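Local coordinates for protein undecaprenyl Pyrophosphate Synthase (Helicobacter pylori, PDB 2D2R) that catalyses, as a magnesium-dependent homodimeric cis-prenyltransferase, the condensation of isopentenyl diphosphate with allylic diphosphates to make undecaprenyl diphosphate, at residues Ile21-Asn26 against Lys46-Ile51; Leu188-Gly193 against Pro219-Lys224; Asn147-Ala152 against Asn172-Arg177. All blocks are in the same frame, centred on the assembly; numbering follows the deposited sequence.

Contacts 1 and 2 form one continuous region on the same side of the chain's centre, their centres about 7 Å apart. Strands 18-22 and 188-191 are neighbours in the parallel sheet, and a probable backbone hydrogen bond of 2.8 Å from Ile-22 N to Leu-190 O ties them together. Just past the first strand lies Asp-24, inferred by similarity to be catalytic and magnesium-binding, and at the end of the second Arg-191, a substrate-binding residue by similarity. Contact 3 sits across the chain's centre, with its centre about 27 Å from that of contact 1 and 28 Å from that of contact 2. Of the three, it is the one beside the second subunit.

Contact 1: residues Ile21-Asn26 against Lys46-Ile51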
ATOM      1  N   ILE A  21      10.172   6.540   4.117  1.00 24.77           N
ATOM      2  CA  ILE A  21      10.763   5.490   4.886  1.00 24.89           C
ATOM      3  C   ILE A  21      10.027   5.141   6.149  1.00 23.69           C
ATOM      4  O   ILE A  21       9.625   6.030   6.890  1.00 24.41           O
ATOM      5  CB  ILE A  21      12.237   5.837   5.291  1.00 26.83           C
ATOM      6  CG1 ILE A  21      13.098   6.155   4.051  1.00 26.71           C
ATOM      7  CG2 ILE A  21      12.796   4.650   6.054  1.00 26.88           C
ATOM      8  CD1 ILE A  21      14.559   6.577   4.393  1.00 28.94           C
ATOM      9  N   ILE A  22       9.814   3.832   6.375  1.00 24.59           N
ATOM     10  CA  ILE A  22       9.213   3.374   7.643  1.00 24.88           C
ATOM     11  C   ILE A  22      10.517   3.039   8.430  1.00 27.55           C
ATOM     12  O   ILE A  22      11.253   2.110   8.098  1.00 24.64           O
ATOM     13  CB  ILE A  22       8.316   2.101   7.408  1.00 26.32           C
ATOM     14  CG1 ILE A  22       7.049   2.558   6.645  1.00 25.42           C
ATOM     15  CG2 ILE A  22       7.941   1.433   8.747  1.00 27.26           C
ATOM     16  CD1 ILE A  22       6.312   1.480   5.936  1.00 27.65           C
ATOM     17  N   MET A  23      10.818   3.855   9.436  1.00 31.01           N
ATOM     18  CA  MET A  23      12.045   3.688  10.207  1.00 34.13           C
ATOM     19  C   MET A  23      11.815   2.692  11.332  1.00 36.33           C
ATOM     20  O   MET A  23      11.560   3.068  12.468  1.00 39.41           O
ATOM     21  CB  MET A  23      12.456   5.042  10.782  1.00 34.63           C
ATOM     22  CG  MET A  23      12.455   6.141   9.756  1.00 35.40           C
ATOM     23  SD  MET A  23      12.790   7.769  10.513  1.00 37.34           S
ATOM     24  CE  MET A  23      11.202   8.006  11.453  1.00 33.65           C
ATOM     25  N   ASP A  24      11.912   1.417  11.043  1.00 35.14           N
ATOM     26  CA  ASP A  24      11.669   0.448  12.080  1.00 36.47           C
ATOM     27  C   ASP A  24      12.978  -0.171  12.644  1.00 37.61           C
ATOM     28  O   ASP A  24      14.040  -0.089  12.022  1.00 35.57           O
ATOM     29  CB  ASP A  24      10.734  -0.619  11.502  1.00 35.59           C
ATOM     30  CG  ASP A  24      10.076  -1.468  12.563  1.00 36.94           C
ATOM     31  OD1 ASP A  24       9.775  -0.919  13.659  1.00 38.51           O
ATOM     32  OD2 ASP A  24       9.849  -2.687  12.301  1.00 37.31           O
ATOM     33  N   GLY A  25      12.885  -0.780  13.829  1.00 40.17           N
ATOM     34  CA  GLY A  25      14.052  -1.412  14.453  1.00 43.64           C
ATOM     35  C   GLY A  25      14.744  -0.680  15.614  1.00 45.91           C
ATOM     36  O   GLY A  25      15.734  -1.174  16.132  1.00 46.04           O
ATOM     37  N   ASN A  26      14.242   0.480  16.026  1.00 48.13           N
ATOM     38  CA  ASN A  26      14.851   1.257  17.122  1.00 51.41           C
ATOM     39  C   ASN A  26      14.945   0.555  18.463  1.00 52.98           C
ATOM     40  O   ASN A  26      16.026   0.188  18.935  1.00 53.38           O
ATOM     41  CB  ASN A  26      14.078   2.551  17.365  1.00 51.33           C
ATOM     42  CG  ASN A  26      14.428   3.634  16.390  1.00 52.71           C
ATOM     43  OD1 ASN A  26      13.890   4.746  16.475  1.00 55.36           O
ATOM     44  ND2 ASN A  26      15.335   3.340  15.461  1.00 50.96           N
ATOM     45  N   LYS A  46      19.515  10.456  15.209  1.00 46.89           N
ATOM     46  CA  LYS A  46      20.692  10.974  14.497  1.00 46.96           C
ATOM     47  C   LYS A  46      20.675  10.461  13.045  1.00 46.02           C
ATOM     48  O   LYS A  46      21.048  11.189  12.096  1.00 45.40           O
ATOM     49  CB  LYS A  46      22.006  10.565  15.201  1.00 49.41           C
ATOM     50  CG  LYS A  46      22.150  11.102  16.635  1.00 51.19           C
ATOM     51  CD  LYS A  46      21.682  12.523  16.734  1.00 53.26           C
ATOM     52  CE  LYS A  46      20.897  12.734  18.031  1.00 55.24           C
ATOM     53  NZ  LYS A  46      20.236  14.078  18.082  1.00 57.35           N
ATOM     54  N   THR A  47      20.241   9.212  12.876  1.00 43.23           N
ATOM     55  CA  THR A  47      20.138   8.661  11.532  1.00 42.87           C
ATOM     56  C   THR A  47      19.167   9.515  10.738  1.00 40.61           C
ATOM     57  O   THR A  47      19.412   9.912   9.603  1.00 41.90           O
ATOM     58  CB  THR A  47      19.575   7.272  11.546  1.00 42.51           C
ATOM     59  OG1 THR A  47      20.304   6.489  12.482  1.00 43.10           O
ATOM     60  CG2 THR A  47      19.706   6.632  10.164  1.00 43.83           C
ATOM     61  N   LEU A  48      18.032   9.788  11.332  1.00 40.39           N
ATOM     62  CA  LEU A  48      17.077  10.600  10.628  1.00 40.60           C
ATOM     63  C   LEU A  48      17.817  11.873  10.137  1.00 41.63           C
ATOM     64  O   LEU A  48      17.773  12.225   8.960  1.00 38.92           O
ATOM     65  CB  LEU A  48      15.929  10.947  11.581  1.00 39.61           C
ATOM     66  CG  LEU A  48      14.694  11.606  10.981  1.00 38.75           C
ATOM     67  CD1 LEU A  48      13.547  11.469  11.953  1.00 39.50           C
ATOM     68  CD2 LEU A  48      14.950  13.045  10.689  1.00 39.46           C
ATOM     69  N   LYS A  49      18.545  12.536  11.049  1.00 43.29           N
ATOM     70  CA  LYS A  49      19.229  13.767  10.666  1.00 44.33           C
ATOM     71  C   LYS A  49      20.192  13.534   9.517  1.00 43.88           C
ATOM     72  O   LYS A  49      20.161  14.256   8.495  1.00 43.74           O
ATOM     73  CB  LYS A  49      19.959  14.382  11.871  1.00 47.57           C
ATOM     74  CG  LYS A  49      20.587  15.748  11.560  1.00 51.68           C
ATOM     75  CD  LYS A  49      20.813  16.575  12.830  1.00 54.51           C
ATOM     76  CE  LYS A  49      21.737  15.868  13.845  1.00 57.98           C
ATOM     77  NZ  LYS A  49      23.114  15.539  13.274  1.00 59.05           N
ATOM     78  N   ASP A  50      21.007  12.491   9.654  1.00 42.86           N
ATOM     79  CA  ASP A  50      21.976  12.173   8.635  1.00 42.84           C
ATOM     80  C   ASP A  50      21.345  11.810   7.326  1.00 43.09           C
ATOM     81  O   ASP A  50      21.766  12.302   6.253  1.00 43.03           O
ATOM     82  CB  ASP A  50      22.850  11.034   9.099  1.00 44.70           C
ATOM     83  CG  ASP A  50      23.933  11.496  10.042  1.00 47.17           C
ATOM     84  OD1 ASP A  50      23.807  12.603  10.613  1.00 46.86           O
ATOM     85  OD2 ASP A  50      24.905  10.743  10.219  1.00 50.87           O
ATOM     86  N   ILE A  51      20.334  10.939   7.397  1.00 41.87           N
ATOM     87  CA  ILE A  51      19.675  10.557   6.175  1.00 40.34           C
ATOM     88  C   ILE A  51      19.060  11.761   5.515  1.00 39.91           C
ATOM     89  O   ILE A  51      19.220  11.954   4.326  1.00 39.34           O
ATOM     90  CB  ILE A  51      18.580   9.502   6.401  1.00 39.66           C
ATOM     91  CG1 ILE A  51      19.203   8.206   6.910  1.00 37.92           C
ATOM     92  CG2 ILE A  51      17.859   9.261   5.095  1.00 37.85           C
ATOM     93  CD1 ILE A  51      20.153   7.573   5.959  1.00 38.55           C
TER
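The first beta-alpha-beta crossover of the cis-prenyltransferase fold is closed here by two apolar pairs, Ile-21 with Ile-51 and Met-23 with Leu-48, which join the end of strand 18-22 to the middle of helix 37-56. No hydrogen bond spans the gap, and the nearest CA atoms, those of Met-23 and Leu-48, are still 8.6 Å apart, so side chains alone bridge it. Met-23 has CG anti to its carbonyl carbon (chi1 -49°), which directs the chain at the helix, and its SD lies 4.0 Å from Leu-48 CD1. A bend at the thioether (chi3 -70°) then swings CE round alongside the same leucine methyl, 4.2 Å from CD1. The two side chains meet aslant, sulfur and terminal methyl both bearing on a single branch of the leucine. About one helical turn beyond Leu-48, Ile-51 is met by Ile-21, whose CD1 comes to 4.3 Å from Ile-51 CG2, a looser touch of methyl on methyl. Leu-65 of strand 62-66, with which the crossover ends, packs against Ile-21, Met-23 and Leu-48, and Tyr-90 of helix 80-100 also lies against Leu-48. The strand gives way immediately after Ile-22: Met-23 is the centre of an inverse gamma turn, marked by a weak bond of 3.1 Å from Asp-24 N to Ile-22 O. Asp-24, the active-site and magnesium residue by similarity, projects on the side remote from helix 37-56, and its OD2 forms a long, weak ion pair with Arg-191. Gly-25 follows as the N-cap of helix 26-31; with Asn-26 it belongs to the predicted substrate-binding run, which starts two residues beyond Met-23.

Contact 2: residues Leu188-Gly193 against Pro219-Lys224; sequences LLLRTG and PDFTPK
Phe-221 is the single residue of 219-224 that Leu-190 and Thr-192 both touch, and its side chain can be followed outward from the loop. The bond from CA to CB is directed toward strand 188-191, and with CG anti to the backbone N (chi1 -162°) the ring is carried toward the side chains of Leu-190 and Thr-192. CG and CD1 come first beneath the methyl of Thr-192: CG2 lies 4.1 Å from Phe-221 CD1 and 4.3 Å from the ring centroid, only 14° off the ring normal. This is a CH-pi contact over one face, displaced a little toward the rim, with the two side chains crossing at about a right angle. Further along, CE2 and CZ meet the other partner. Leu-190 CD2 is 4.0 Å from Phe-221 CE2 and 3.6 Å from its CZ, approaching obliquely as the leucine and the phenylalanine extend toward each other from opposite directions. Ile-51 of helix 37-56 also packs on the phenylalanine, so the ring lies between the central sheet and that helix. Beyond Phe-221 the chain turns into helix 223-236, where Thr-222 is the N-cap: its OG1 accepts a weak bond of 3.0 Å from Lys-224 N. Between Leu-190 and Thr-192 lies Arg-191, substrate-binding by similarity, whose NH1 is bonded to Arg-197 O and Ser-199 OG. The methyl of Thr-192 serves the aromatic ring, whereas OG1 is hydrogen-bonded to the carbonyl O of Asp-24 and more weakly to that of Ile-22. Across the two segments there is no hydrogen bond, consistent with apolar packing holding the ring on this side, while the buried threonine hydroxyl is satisfied chiefly by the backbone of Asp-24, itself the inferred magnesium residue.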
ATOM      1  N   LEU A 188       9.732   5.407  -4.152  1.00 23.45           N
ATOM      2  CA  LEU A 188      10.369   4.274  -3.528  1.00 23.56           C
ATOM      3  C   LEU A 188       9.981   4.344  -2.066  1.00 23.83           C
ATOM      4  O   LEU A 188      10.175   5.370  -1.426  1.00 21.78           O
ATOM      5  CB  LEU A 188      11.911   4.380  -3.770  1.00 25.64           C
ATOM      6  CG  LEU A 188      13.048   3.931  -2.848  1.00 27.15           C
ATOM      7  CD1 LEU A 188      12.728   2.695  -2.059  1.00 25.07           C
ATOM      8  CD2 LEU A 188      14.354   3.781  -3.598  1.00 28.21           C
ATOM      9  N   LEU A 189       9.349   3.289  -1.562  1.00 22.50           N
ATOM     10  CA  LEU A 189       8.923   3.208  -0.153  1.00 22.52           C
ATOM     11  C   LEU A 189       9.811   2.158   0.483  1.00 23.91           C
ATOM     12  O   LEU A 189       9.833   0.996   0.077  1.00 20.86           O
ATOM     13  CB  LEU A 189       7.433   2.790  -0.049  1.00 23.28           C
ATOM     14  CG  LEU A 189       6.977   2.503   1.384  1.00 25.50           C
ATOM     15  CD1 LEU A 189       7.144   3.784   2.240  1.00 26.49           C
ATOM     16  CD2 LEU A 189       5.540   2.089   1.395  1.00 26.59           C
ATOM     17  N   LEU A 190      10.617   2.590   1.441  1.00 21.66           N
ATOM     18  CA  LEU A 190      11.554   1.683   2.091  1.00 22.23           C
ATOM     19  C   LEU A 190      11.163   1.397   3.498  1.00 22.69           C
ATOM     20  O   LEU A 190      10.717   2.305   4.191  1.00 23.91           O
ATOM     21  CB  LEU A 190      12.944   2.335   2.147  1.00 23.35           C
ATOM     22  CG  LEU A 190      13.994   1.710   3.044  1.00 25.04           C
ATOM     23  CD1 LEU A 190      14.445   0.393   2.381  1.00 22.88           C
ATOM     24  CD2 LEU A 190      15.231   2.746   3.167  1.00 25.09           C
ATOM     25  N   ARG A 191      11.309   0.147   3.920  1.00 23.69           N
ATOM     26  CA  ARG A 191      11.029  -0.201   5.320  1.00 23.29           C
ATOM     27  C   ARG A 191      12.236  -0.937   5.899  1.00 24.40           C
ATOM     28  O   ARG A 191      12.680  -1.968   5.377  1.00 22.85           O
ATOM     29  CB  ARG A 191       9.761  -1.071   5.486  1.00 23.80           C
ATOM     30  CG  ARG A 191       9.555  -1.519   6.924  1.00 24.19           C
ATOM     31  CD  ARG A 191       8.153  -1.982   7.244  1.00 23.07           C
ATOM     32  NE  ARG A 191       8.034  -2.294   8.658  1.00 22.90           N
ATOM     33  CZ  ARG A 191       6.886  -2.368   9.304  1.00 25.30           C
ATOM     34  NH1 ARG A 191       5.743  -2.174   8.612  1.00 24.31           N
ATOM     35  NH2 ARG A 191       6.874  -2.533  10.641  1.00 25.02           N
ATOM     36  N   THR A 192      12.794  -0.366   6.982  1.00 25.16           N
ATOM     37  CA  THR A 192      13.929  -0.969   7.638  1.00 25.81           C
ATOM     38  C   THR A 192      13.399  -1.869   8.769  1.00 28.40           C
ATOM     39  O   THR A 192      12.175  -1.925   9.021  1.00 27.85           O
ATOM     40  CB  THR A 192      14.852   0.169   8.246  1.00 26.73           C
ATOM     41  OG1 THR A 192      14.105   0.877   9.229  1.00 27.22           O
ATOM     42  CG2 THR A 192      15.283   1.166   7.135  1.00 25.52           C
ATOM     43  N   GLY A 193      14.305  -2.608   9.413  1.00 27.82           N
ATOM     44  CA  GLY A 193      13.920  -3.458  10.519  1.00 27.71           C
ATOM     45  C   GLY A 193      13.418  -4.861  10.263  1.00 28.55           C
ATOM     46  O   GLY A 193      13.015  -5.536  11.197  1.00 29.24           O
ATOM     47  N   PRO A 219      18.568   2.385  13.614  1.00 42.04           N
ATOM     48  CA  PRO A 219      19.761   3.035  14.196  1.00 43.37           C
ATOM     49  C   PRO A 219      21.081   2.603  13.558  1.00 43.66           C
ATOM     50  O   PRO A 219      22.099   3.245  13.779  1.00 45.26           O
ATOM     51  CB  PRO A 219      19.684   2.658  15.669  1.00 43.01           C
ATOM     52  CG  PRO A 219      18.204   2.575  15.920  1.00 42.32           C
ATOM     53  CD  PRO A 219      17.730   1.797  14.670  1.00 42.39           C
ATOM     54  N   ASP A 220      21.073   1.517  12.790  1.00 43.45           N
ATOM     55  CA  ASP A 220      22.286   1.032  12.119  1.00 43.91           C
ATOM     56  C   ASP A 220      22.327   1.419  10.642  1.00 43.83           C
ATOM     57  O   ASP A 220      23.303   1.135   9.943  1.00 43.35           O
ATOM     58  CB  ASP A 220      22.377  -0.498  12.195  1.00 45.75           C
ATOM     59  CG  ASP A 220      22.614  -0.998  13.594  1.00 47.67           C
ATOM     60  OD1 ASP A 220      23.292  -0.271  14.357  1.00 49.50           O
ATOM     61  OD2 ASP A 220      22.143  -2.107  13.942  1.00 47.00           O
ATOM     62  N   PHE A 221      21.259   2.070  10.178  1.00 42.60           N
ATOM     63  CA  PHE A 221      21.099   2.450   8.776  1.00 42.19           C
ATOM     64  C   PHE A 221      21.959   3.627   8.384  1.00 42.20           C
ATOM     65  O   PHE A 221      21.899   4.659   9.015  1.00 42.71           O
ATOM     66  CB  PHE A 221      19.621   2.779   8.496  1.00 39.40           C
ATOM     67  CG  PHE A 221      19.263   2.752   7.033  1.00 35.09           C
ATOM     68  CD1 PHE A 221      19.323   1.572   6.326  1.00 34.77           C
ATOM     69  CD2 PHE A 221      18.901   3.912   6.373  1.00 34.73           C
ATOM     70  CE1 PHE A 221      19.032   1.528   4.964  1.00 31.69           C
ATOM     71  CE2 PHE A 221      18.611   3.891   5.015  1.00 35.51           C
ATOM     72  CZ  PHE A 221      18.683   2.666   4.303  1.00 32.54           C
ATOM     73  N   THR A 222      22.735   3.493   7.318  1.00 42.92           N
ATOM     74  CA  THR A 222      23.603   4.595   6.948  1.00 43.67           C
ATOM     75  C   THR A 222      23.343   5.138   5.591  1.00 44.68           C
ATOM     76  O   THR A 222      22.631   4.534   4.785  1.00 45.24           O
ATOM     77  CB  THR A 222      25.056   4.178   6.938  1.00 43.11           C
ATOM     78  OG1 THR A 222      25.283   3.361   5.794  1.00 45.70           O
ATOM     79  CG2 THR A 222      25.382   3.387   8.130  1.00 41.62           C
ATOM     80  N   PRO A 223      23.931   6.299   5.297  1.00 44.07           N
ATOM     81  CA  PRO A 223      23.701   6.843   3.968  1.00 43.99           C
ATOM     82  C   PRO A 223      24.266   5.891   2.927  1.00 44.09           C
ATOM     83  O   PRO A 223      23.816   5.858   1.792  1.00 44.00           O
ATOM     84  CB  PRO A 223      24.433   8.175   4.028  1.00 45.05           C
ATOM     85  CG  PRO A 223      24.110   8.614   5.433  1.00 44.39           C
ATOM     86  CD  PRO A 223      24.383   7.349   6.225  1.00 44.26           C
ATOM     87  N   LYS A 224      25.257   5.110   3.329  1.00 43.79           N
ATOM     88  CA  LYS A 224      25.872   4.165   2.409  1.00 44.72           C
ATOM     89  C   LYS A 224      24.814   3.104   2.041  1.00 42.94           C
ATOM     90  O   LYS A 224      24.627   2.786   0.857  1.00 43.17           O
ATOM     91  CB  LYS A 224      27.077   3.502   3.087  1.00 45.85           C
ATOM     92  CG  LYS A 224      27.861   2.536   2.211  1.00 49.05           C
ATOM     93  CD  LYS A 224      28.986   1.867   3.039  1.00 52.33           C
ATOM     94  CE  LYS A 224      30.363   1.983   2.338  1.00 54.48           C
ATOM     95  NZ  LYS A 224      30.787   3.407   2.020  1.00 55.59           N
TER

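Contact 3: residues Asn147-Ala152 against Asn172-Arg177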
ATOM      1  N   ASN A 147      -6.908   7.033   8.225  1.00 23.67           N
ATOM      2  CA  ASN A 147      -7.381   8.262   8.854  1.00 23.06           C
ATOM      3  C   ASN A 147      -7.161   9.444   7.926  1.00 22.91           C
ATOM      4  O   ASN A 147      -8.024  10.286   7.801  1.00 26.56           O
ATOM      5  CB  ASN A 147      -6.626   8.514  10.200  1.00 24.51           C
ATOM      6  CG  ASN A 147      -6.951   9.909  10.794  1.00 24.82           C
ATOM      7  OD1 ASN A 147      -7.979  10.098  11.421  1.00 32.25           O
ATOM      8  ND2 ASN A 147      -6.105  10.851  10.555  1.00 25.22           N
ATOM      9  N   GLU A 148      -6.012   9.530   7.267  1.00 24.27           N
ATOM     10  CA  GLU A 148      -5.791  10.643   6.342  1.00 23.84           C
ATOM     11  C   GLU A 148      -6.880  10.669   5.257  1.00 25.09           C
ATOM     12  O   GLU A 148      -7.420  11.716   4.924  1.00 21.51           O
ATOM     13  CB  GLU A 148      -4.423  10.564   5.672  1.00 25.32           C
ATOM     14  CG  GLU A 148      -4.103  11.746   4.713  1.00 24.96           C
ATOM     15  CD  GLU A 148      -2.842  11.499   3.861  1.00 26.59           C
ATOM     16  OE1 GLU A 148      -2.430  10.306   3.676  1.00 24.31           O
ATOM     17  OE2 GLU A 148      -2.270  12.494   3.375  1.00 26.28           O
ATOM     18  N   LEU A 149      -7.213   9.503   4.701  1.00 23.94           N
ATOM     19  CA  LEU A 149      -8.240   9.454   3.677  1.00 24.73           C
ATOM     20  C   LEU A 149      -9.603   9.834   4.235  1.00 24.84           C
ATOM     21  O   LEU A 149     -10.432  10.468   3.537  1.00 25.03           O
ATOM     22  CB  LEU A 149      -8.275   8.057   3.026  1.00 21.08           C
ATOM     23  CG  LEU A 149      -7.103   7.902   2.031  1.00 24.50           C
ATOM     24  CD1 LEU A 149      -6.756   6.392   1.797  1.00 23.81           C
ATOM     25  CD2 LEU A 149      -7.494   8.608   0.683  1.00 21.53           C
ATOM     26  N   SER A 150      -9.858   9.447   5.488  1.00 27.08           N
ATOM     27  CA  SER A 150     -11.116   9.773   6.136  1.00 27.66           C
ATOM     28  C   SER A 150     -11.224  11.274   6.283  1.00 27.81           C
ATOM     29  O   SER A 150     -12.287  11.823   6.123  1.00 29.25           O
ATOM     30  CB  SER A 150     -11.170   9.168   7.546  1.00 29.37           C
ATOM     31  OG  SER A 150     -11.226   7.761   7.445  1.00 34.96           O
ATOM     32  N   ARG A 151     -10.125  11.926   6.656  1.00 27.03           N
ATOM     33  CA  ARG A 151     -10.143  13.380   6.833  1.00 25.76           C
ATOM     34  C   ARG A 151     -10.262  14.052   5.472  1.00 27.85           C
ATOM     35  O   ARG A 151     -10.887  15.116   5.353  1.00 28.19           O
ATOM     36  CB  ARG A 151      -8.884  13.847   7.583  1.00 24.32           C
ATOM     37  CG  ARG A 151      -8.916  13.432   9.056  1.00 24.75           C
ATOM     38  CD  ARG A 151      -7.698  14.009   9.867  1.00 24.82           C
ATOM     39  NE  ARG A 151      -6.425  13.312   9.617  1.00 25.78           N
ATOM     40  CZ  ARG A 151      -5.440  13.766   8.837  1.00 24.62           C
ATOM     41  NH1 ARG A 151      -5.572  14.921   8.227  1.00 25.78           N
ATOM     42  NH2 ARG A 151      -4.318  13.056   8.636  1.00 26.47           N
ATOM     43  N   ALA A 152      -9.714  13.421   4.432  1.00 27.12           N
ATOM     44  CA  ALA A 152      -9.811  14.005   3.092  1.00 28.13           C
ATOM     45  C   ALA A 152     -11.276  13.993   2.698  1.00 28.63           C
ATOM     46  O   ALA A 152     -11.782  14.953   2.101  1.00 28.57           O
ATOM     47  CB  ALA A 152      -8.996  13.195   2.113  1.00 27.18           C
ATOM     48  N   ASN A 172      -8.515  13.092  -8.532  1.00 26.87           N
ATOM     49  CA  ASN A 172      -7.752  14.293  -8.428  1.00 29.20           C
ATOM     50  C   ASN A 172      -8.249  15.070  -7.210  1.00 27.19           C
ATOM     51  O   ASN A 172      -7.444  15.709  -6.496  1.00 29.46           O
ATOM     52  CB  ASN A 172      -7.927  15.155  -9.758  1.00 30.53           C
ATOM     53  CG  ASN A 172      -7.160  16.521  -9.705  1.00 34.25           C
ATOM     54  OD1 ASN A 172      -5.966  16.653 -10.123  1.00 36.42           O
ATOM     55  ND2 ASN A 172      -7.835  17.578  -9.216  1.00 33.26           N
ATOM     56  N   GLU A 173      -9.557  15.054  -6.955  1.00 27.84           N
ATOM     57  CA  GLU A 173     -10.061  15.827  -5.822  1.00 27.47           C
ATOM     58  C   GLU A 173      -9.576  15.268  -4.481  1.00 28.59           C
ATOM     59  O   GLU A 173      -9.330  16.009  -3.539  1.00 26.44           O
ATOM     60  CB  GLU A 173     -11.587  15.903  -5.795  1.00 29.87           C
ATOM     61  CG  GLU A 173     -12.238  16.594  -7.044  1.00 35.39           C
ATOM     62  CD  GLU A 173     -11.823  18.053  -7.231  1.00 38.24           C
ATOM     63  OE1 GLU A 173     -11.619  18.757  -6.195  1.00 37.29           O
ATOM     64  OE2 GLU A 173     -11.719  18.490  -8.411  1.00 37.85           O
ATOM     65  N   ILE A 174      -9.417  13.961  -4.414  1.00 26.29           N
ATOM     66  CA  ILE A 174      -8.971  13.372  -3.154  1.00 24.90           C
ATOM     67  C   ILE A 174      -7.521  13.694  -3.003  1.00 26.25           C
ATOM     68  O   ILE A 174      -7.083  14.165  -1.956  1.00 28.78           O
ATOM     69  CB  ILE A 174      -9.188  11.863  -3.168  1.00 23.09           C
ATOM     70  CG1 ILE A 174     -10.681  11.568  -3.133  1.00 24.13           C
ATOM     71  CG2 ILE A 174      -8.455  11.190  -1.992  1.00 25.63           C
ATOM     72  CD1 ILE A 174     -11.065  10.037  -3.383  1.00 22.72           C
ATOM     73  N   SER A 175      -6.767  13.522  -4.079  1.00 26.52           N
ATOM     74  CA  SER A 175      -5.339  13.761  -4.040  1.00 27.78           C
ATOM     75  C   SER A 175      -5.013  15.146  -3.499  1.00 29.09           C
ATOM     76  O   SER A 175      -4.099  15.363  -2.725  1.00 29.25           O
ATOM     77  CB  SER A 175      -4.831  13.614  -5.453  1.00 30.61           C
ATOM     78  OG  SER A 175      -3.480  13.912  -5.527  1.00 32.11           O
ATOM     79  N   ASN A 176      -5.855  16.086  -3.871  1.00 28.42           N
ATOM     80  CA  ASN A 176      -5.594  17.477  -3.480  1.00 29.92           C
ATOM     81  C   ASN A 176      -6.142  17.899  -2.133  1.00 29.56           C
ATOM     82  O   ASN A 176      -5.946  19.038  -1.710  1.00 31.66           O
ATOM     83  CB  ASN A 176      -5.955  18.290  -4.759  1.00 33.17           C
ATOM     84  CG  ASN A 176      -4.885  18.016  -5.853  1.00 37.88           C
ATOM     85  OD1 ASN A 176      -5.041  17.221  -6.918  1.00 39.42           O
ATOM     86  ND2 ASN A 176      -3.681  18.548  -5.566  1.00 38.86           N
ATOM     87  N   ARG A 177      -6.762  16.953  -1.409  1.00 28.07           N
ATOM     88  CA  ARG A 177      -7.246  17.220  -0.057  1.00 27.98           C
ATOM     89  C   ARG A 177      -6.460  16.365   0.964  1.00 29.68           C
ATOM     90  O   ARG A 177      -6.735  16.483   2.174  1.00 30.00           O
ATOM     91  CB  ARG A 177      -8.722  16.869   0.147  1.00 27.78           C
ATOM     92  CG  ARG A 177      -9.761  17.550  -0.700  1.00 26.77           C
ATOM     93  CD  ARG A 177      -9.702  19.072  -0.539  1.00 30.08           C
ATOM     94  NE  ARG A 177     -10.659  19.727  -1.449  1.00 29.75           N
ATOM     95  CZ  ARG A 177     -11.878  20.124  -1.109  1.00 31.64           C
ATOM     96  NH1 ARG A 177     -12.327  19.951   0.138  1.00 29.01           N
ATOM     97  NH2 ARG A 177     -12.664  20.675  -2.036  1.00 31.70           N
TER
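Helix 145-158 and the chain just past the short helix 171-175 come together most closely at Ala-152 and Arg-177, whose CA atoms are 5.2 Å apart, near enough for backbone and CB atoms to take part in the packing. Ala-152 CB stands 4.0 Å from Arg-177 O and 4.2 Å from Arg-177 CB, and Arg-177 CB in turn lies 4.1 Å from Ala-152 O. The short alanine permits this approach just past the helix, where Arg-177 N still bonds back to Ile-174 O. On another flank Leu-149 CD2 meets Ile-174 CG2 at 3.8 Å, the two side chains crossing at about a right angle; CG2 is the isoleucine branch anti to the backbone N. This pair adjoins the dimer interface, with Trp-204 of the second subunit on Leu-149 and Phe-153 of the second subunit on Ile-174. In Arg-177, CG leaves CB anti to the carbonyl carbon (chi1 -60°), and a bend at chi2 carries the rest on toward the end of helix 145-158. There NH1 is hydrogen-bonded to Ser-155 OG and NH2 to Ser-159 O. Arg-151, one residue before the alanine, makes a salt bridge with Asp-179 in the loop after Arg-177. The chemistry is therefore split: a core of van der Waals contacts, some against backbone carbonyls, with no hydrogen bond across the two segments, and an arginine whose positive charge, lying by the C-terminal end of a helix, would probably be favoured by the helix dipole.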